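Starch synthase I (Hordeum vulgare, PDB 4HLN) belongs to the GT-B glycosyltransferases, enzymes built from two Rossmann-like domains facing each other across a cleft, and here carries a bound glycan. Local coordinates at residues V553-P558 with T567-S572; Q363-E368 with V542-G547. All blocks are in the same frame, centred on the assembly; numbering follows the deposited sequence.

Contact 1. Residues V553-P558 with T567-S572; sequences VETFNP and TGWAFS. With GLC (alpha-D-glucopyranose), chain B; GLC (alpha-D-glucopyranose), chain C; GLC (alpha-D-glucopyranose), chain D.
The indole of W569 receives CB of F556 over one face, offset toward the rim and 3.5 Å above the plane, while O6 of GLC (chain B) lies at its edge. The F556 ring lies obliquely to the indole, its plane at 72° to the six-membered ring, with F556 CD1 3.6 Å from W569 CZ2. P558 N lies over one face of the F556 ring, offset toward the rim, and O3 of GLC (chain C) is at its edge. W569 NE1 reaches O6 of GLC (chain B) at 2.8 Å, a bond made weak by its 133° angle at the hydrogen. Both rings form part of the glycan pocket, completed by residues such as T585 and T589.

This site lies where the residues leading into strand 569-571, an outermost strand of the six-stranded parallel sheet of the C-terminal Rossmann-like domain, meet the preceding loop. A single beta bridge joins T555 and G568. F556 N donates to G568 O (2.8 Å), and T567 N donates to E554 O (2.8 Å). With T555 OG1 turned beside its backbone N (chi1 -60°), the hydroxyl accepts a hydrogen bond from A570 N at 3.2 Å. T567 OG1 accepts a weak bond from E554 N.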
# COMPACT_ATOMS: atom_id res chain seq x y z
N VAL A 553 -3.58 -12.02 -4.81
CA VAL A 553 -3.79 -13.46 -4.69
C VAL A 553 -5.02 -13.89 -5.49
O VAL A 553 -6.15 -13.54 -5.15
CB VAL A 553 -3.97 -13.91 -3.22
CG1 VAL A 553 -4.40 -15.37 -3.15
CG2 VAL A 553 -2.70 -13.67 -2.42
N GLU A 554 -4.78 -14.64 -6.56
CA GLU A 554 -5.86 -15.17 -7.39
C GLU A 554 -6.39 -16.48 -6.76
O GLU A 554 -5.64 -17.44 -6.59
CB GLU A 554 -5.34 -15.41 -8.81
CG GLU A 554 -6.38 -15.87 -9.81
CD GLU A 554 -5.76 -16.27 -11.14
OE1 GLU A 554 -6.40 -17.05 -11.88
OE2 GLU A 554 -4.64 -15.80 -11.45
N THR A 555 -7.67 -16.50 -6.41
CA THR A 555 -8.23 -17.67 -5.75
C THR A 555 -8.11 -18.93 -6.61
O THR A 555 -8.23 -18.87 -7.83
CB THR A 555 -9.70 -17.47 -5.34
OG1 THR A 555 -9.80 -16.37 -4.43
CG2 THR A 555 -10.24 -18.72 -4.66
N PHE A 556 -7.88 -20.06 -5.96
CA PHE A 556 -7.69 -21.34 -6.64
C PHE A 556 -8.92 -21.78 -7.41
O PHE A 556 -10.04 -21.75 -6.90
CB PHE A 556 -7.35 -22.43 -5.63
CG PHE A 556 -7.07 -23.75 -6.27
CD1 PHE A 556 -7.66 -24.90 -5.79
CD2 PHE A 556 -6.21 -23.84 -7.36
CE1 PHE A 556 -7.39 -26.14 -6.38
CE2 PHE A 556 -5.94 -25.07 -7.95
CZ PHE A 556 -6.53 -26.22 -7.46
N ASN A 557 -8.69 -22.22 -8.64
CA ASN A 557 -9.76 -22.70 -9.49
C ASN A 557 -9.23 -23.77 -10.43
O ASN A 557 -8.57 -23.46 -11.42
CB ASN A 557 -10.35 -21.55 -10.30
CG ASN A 557 -11.20 -22.02 -11.44
OD1 ASN A 557 -11.90 -23.03 -11.33
ND2 ASN A 557 -11.13 -21.30 -12.55
N PRO A 558 -9.52 -25.04 -10.12
CA PRO A 558 -8.92 -26.19 -10.81
C PRO A 558 -9.51 -26.43 -12.20
O PRO A 558 -9.16 -27.41 -12.86
CB PRO A 558 -9.23 -27.36 -9.87
CG PRO A 558 -10.48 -26.96 -9.17
CD PRO A 558 -10.45 -25.46 -9.05
N THR A 567 -3.37 -19.12 -6.96
CA THR A 567 -2.15 -19.11 -6.16
C THR A 567 -2.41 -19.30 -4.67
O THR A 567 -1.48 -19.49 -3.90
CB THR A 567 -1.39 -17.78 -6.32
OG1 THR A 567 -2.32 -16.69 -6.28
CG2 THR A 567 -0.65 -17.76 -7.64
N GLY A 568 -3.67 -19.25 -4.28
CA GLY A 568 -4.05 -19.45 -2.90
C GLY A 568 -5.55 -19.23 -2.74
O GLY A 568 -6.29 -19.40 -3.70
N TRP A 569 -5.99 -18.86 -1.55
CA TRP A 569 -7.40 -18.53 -1.38
C TRP A 569 -7.61 -17.15 -0.80
O TRP A 569 -7.11 -16.82 0.26
CB TRP A 569 -8.09 -19.56 -0.48
CG TRP A 569 -8.33 -20.84 -1.17
CD1 TRP A 569 -9.47 -21.22 -1.82
CD2 TRP A 569 -7.42 -21.94 -1.28
NE1 TRP A 569 -9.32 -22.49 -2.33
CE2 TRP A 569 -8.07 -22.95 -2.01
CE3 TRP A 569 -6.12 -22.16 -0.82
CZ2 TRP A 569 -7.46 -24.17 -2.31
CZ3 TRP A 569 -5.52 -23.37 -1.12
CH2 TRP A 569 -6.19 -24.36 -1.85
N ALA A 570 -8.37 -16.33 -1.52
CA ALA A 570 -8.85 -15.07 -0.98
C ALA A 570 -10.32 -15.23 -0.62
O ALA A 570 -11.10 -15.73 -1.43
CB ALA A 570 -8.66 -13.94 -1.98
N PHE A 571 -10.69 -14.81 0.58
CA PHE A 571 -12.06 -14.97 1.05
C PHE A 571 -12.68 -13.64 1.44
O PHE A 571 -12.00 -12.75 1.93
CB PHE A 571 -12.11 -15.92 2.24
CG PHE A 571 -11.44 -15.38 3.48
CD1 PHE A 571 -10.08 -15.57 3.69
CD2 PHE A 571 -12.17 -14.69 4.43
CE1 PHE A 571 -9.46 -15.08 4.83
CE2 PHE A 571 -11.55 -14.19 5.58
CZ PHE A 571 -10.20 -14.39 5.78
N SER A 572 -13.98 -13.53 1.22
CA SER A 572 -14.74 -12.36 1.63
C SER A 572 -16.17 -12.81 1.88
O SER A 572 -16.68 -13.67 1.17
CB SER A 572 -14.71 -11.28 0.54
OG SER A 572 -15.27 -10.07 1.00
C1 GLC B . -13.76 -21.56 -7.02
C2 GLC B . -14.09 -22.67 -8.00
C3 GLC B . -14.10 -24.05 -7.31
C4 GLC B . -13.00 -24.32 -6.27
C5 GLC B . -12.82 -23.04 -5.44
C6 GLC B . -11.61 -23.07 -4.52
O2 GLC B . -15.36 -22.39 -8.55
O3 GLC B . -14.02 -25.03 -8.32
O4 GLC B . -13.43 -25.48 -5.55
O5 GLC B . -12.62 -21.94 -6.30
O6 GLC B . -12.01 -22.64 -3.24
C1 GLC C . -12.62 -26.26 -4.58
C2 GLC C . -11.09 -26.44 -4.69
C3 GLC C . -10.54 -27.65 -5.48
C4 GLC C . -11.40 -28.91 -5.48
C5 GLC C . -12.88 -28.57 -5.33
C6 GLC C . -13.66 -29.82 -4.94
O2 GLC C . -10.49 -25.26 -5.17
O3 GLC C . -9.31 -28.04 -4.91
O4 GLC C . -11.15 -29.70 -6.65
O5 GLC C . -13.14 -27.56 -4.34
O6 GLC C . -13.82 -29.86 -3.54
C1 GLC D . -10.15 -32.56 -11.48
C2 GLC D . -9.53 -31.69 -12.58
C3 GLC D . -10.54 -30.88 -13.39
C4 GLC D . -11.85 -31.61 -13.76
C5 GLC D . -12.20 -32.75 -12.78
C6 GLC D . -13.01 -33.83 -13.49
O2 GLC D . -8.55 -30.83 -12.03
O3 GLC D . -9.90 -30.46 -14.59
O4 GLC D . -12.94 -30.67 -13.82
O5 GLC D . -11.09 -33.38 -12.15
O6 GLC D . -12.22 -34.52 -14.43

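Contact 2. Residues Q363-E368 with V542-G547; sequences QGYSWE and VVHGTG
Y365 and H544 meet edge to face across the junction of the two Rossmann-like domains of this GT-B fold: 363-368 leads into helix 367-374, whereas 542-547 runs out of strand 540-544 of the six-stranded parallel sheet. The aromatic evidence is a 5.0 Å separation of the ring centroids with planes at 69°. The tyrosine presents its CD1-CE1 edge over the imidazole, with Y365 CD1 3.6 Å from H544 CE1. H544 has CG anti to the backbone N (chi1 169°), which carries the imidazole from the strand end to the tyrosine. Each ring also has a polar anchor outside the pair: H544 ND1 bonds S522 O, and Y365 OH bonds E525 N. The off-axis bond at ND1 should fix the turn of the imidazole, while the one at OH anchors the far end of the tyrosine.

The backbone supplies one hydrogen bond, from T546 N to G364 O, 3.1 Å long and straight at the hydrogen (168°), although the donor stands above the carbonyl plane.

G545 CA lies 3.5 Å from G364 O, and G545 has a positive phi, a conformation found chiefly in glycine. T546 CG2 lies 4.1 Å from Y365 C, while T546 OG1 bonds D551 OD2.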
# COMPACT_ATOMS: atom_id res chain seq x y z
N GLN A 363 -9.31 -1.58 -4.22
CA GLN A 363 -9.45 -2.44 -5.39
C GLN A 363 -9.60 -3.94 -5.11
O GLN A 363 -10.47 -4.60 -5.69
CB GLN A 363 -8.32 -2.21 -6.37
CG GLN A 363 -8.78 -1.46 -7.59
CD GLN A 363 -9.92 -2.16 -8.29
OE1 GLN A 363 -9.77 -3.29 -8.76
NE2 GLN A 363 -11.07 -1.51 -8.35
N GLY A 364 -8.76 -4.49 -4.24
CA GLY A 364 -8.90 -5.89 -3.89
C GLY A 364 -9.87 -6.21 -2.76
O GLY A 364 -9.70 -7.20 -2.06
N TYR A 365 -10.91 -5.38 -2.59
CA TYR A 365 -11.90 -5.61 -1.54
C TYR A 365 -13.34 -5.43 -1.99
O TYR A 365 -13.61 -4.89 -3.06
CB TYR A 365 -11.65 -4.72 -0.32
CG TYR A 365 -10.36 -5.01 0.37
CD1 TYR A 365 -10.29 -5.99 1.36
CD2 TYR A 365 -9.19 -4.33 0.04
CE1 TYR A 365 -9.10 -6.28 2.00
CE2 TYR A 365 -8.00 -4.60 0.68
CZ TYR A 365 -7.96 -5.58 1.66
OH TYR A 365 -6.78 -5.87 2.31
N SER A 366 -14.27 -5.87 -1.16
CA SER A 366 -15.69 -5.85 -1.50
C SER A 366 -16.28 -4.46 -1.35
O SER A 366 -15.73 -3.61 -0.65
CB SER A 366 -16.45 -6.80 -0.58
OG SER A 366 -16.31 -6.37 0.77
N TRP A 367 -17.43 -4.25 -1.98
CA TRP A 367 -18.18 -3.00 -1.81
C TRP A 367 -18.36 -2.68 -0.32
O TRP A 367 -18.14 -1.55 0.13
CB TRP A 367 -19.55 -3.11 -2.49
CG TRP A 367 -20.39 -1.87 -2.32
CD1 TRP A 367 -21.18 -1.54 -1.24
CD2 TRP A 367 -20.51 -0.78 -3.25
NE1 TRP A 367 -21.78 -0.32 -1.45
CE2 TRP A 367 -21.39 0.17 -2.67
CE3 TRP A 367 -19.96 -0.51 -4.51
CZ2 TRP A 367 -21.74 1.36 -3.32
CZ3 TRP A 367 -20.31 0.67 -5.15
CH2 TRP A 367 -21.19 1.59 -4.56
N GLU A 368 -18.76 -3.70 0.42
CA GLU A 368 -19.09 -3.57 1.83
C GLU A 368 -17.91 -3.09 2.65
O GLU A 368 -18.05 -2.23 3.52
CB GLU A 368 -19.59 -4.93 2.36
CG GLU A 368 -20.86 -5.48 1.67
CD GLU A 368 -20.70 -5.78 0.16
OE1 GLU A 368 -19.57 -6.06 -0.32
OE2 GLU A 368 -21.73 -5.75 -0.56
N VAL A 542 -3.68 -17.65 2.51
CA VAL A 542 -5.12 -17.48 2.66
C VAL A 542 -5.37 -16.09 3.24
O VAL A 542 -4.97 -15.77 4.36
CB VAL A 542 -5.71 -18.55 3.60
CG1 VAL A 542 -7.12 -18.14 4.06
CG2 VAL A 542 -5.71 -19.90 2.92
N VAL A 543 -6.04 -15.25 2.46
CA VAL A 543 -6.09 -13.83 2.76
C VAL A 543 -7.49 -13.24 2.58
O VAL A 543 -8.27 -13.71 1.75
CB VAL A 543 -5.08 -13.09 1.86
CG1 VAL A 543 -5.36 -13.39 0.40
CG2 VAL A 543 -5.10 -11.60 2.14
N HIS A 544 -7.82 -12.23 3.39
CA HIS A 544 -9.06 -11.49 3.20
C HIS A 544 -9.04 -10.67 1.92
O HIS A 544 -8.11 -9.88 1.70
CB HIS A 544 -9.33 -10.54 4.36
CG HIS A 544 -10.45 -9.58 4.09
ND1 HIS A 544 -10.53 -8.34 4.68
CD2 HIS A 544 -11.52 -9.68 3.28
CE1 HIS A 544 -11.62 -7.72 4.25
NE2 HIS A 544 -12.24 -8.51 3.39
N GLY A 545 -10.06 -10.84 1.09
CA GLY A 545 -10.21 -10.05 -0.12
C GLY A 545 -10.86 -10.75 -1.29
O GLY A 545 -11.34 -11.88 -1.20
N THR A 546 -10.90 -10.05 -2.42
CA THR A 546 -11.37 -10.64 -3.66
C THR A 546 -10.21 -11.34 -4.39
O THR A 546 -9.04 -10.99 -4.22
CB THR A 546 -12.08 -9.57 -4.55
OG1 THR A 546 -11.23 -8.43 -4.73
CG2 THR A 546 -13.36 -9.11 -3.87
N GLY A 547 -10.53 -12.36 -5.18
CA GLY A 547 -9.48 -13.23 -5.69
C GLY A 547 -9.44 -13.34 -7.20
O GLY A 547 -9.07 -14.39 -7.73

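In the fold
Contact 1 is mostly buried and local, bringing together chain only nine residues apart at the closest ends, whereas contact 2 is partly buried and joins segments 174 residues apart. Both reach the same parallel sheet through neighbouring strands, 569-571 and 540-544, and their centres are 11 Å apart. They also touch directly: F571 O lies 2.8 Å from G545 N and T555 N 2.9 Å from G547 O, both probable hydrogen bonds. Their chemistry differs with place: backbone bonds, threonine hydroxyls as acceptors and an oblique aromatic pair lining the glycan pocket at the sheet margin in 553-558 with 567-572, against one backbone bond and an edge-to-face pair at the domain junction in 363-368 with 542-547.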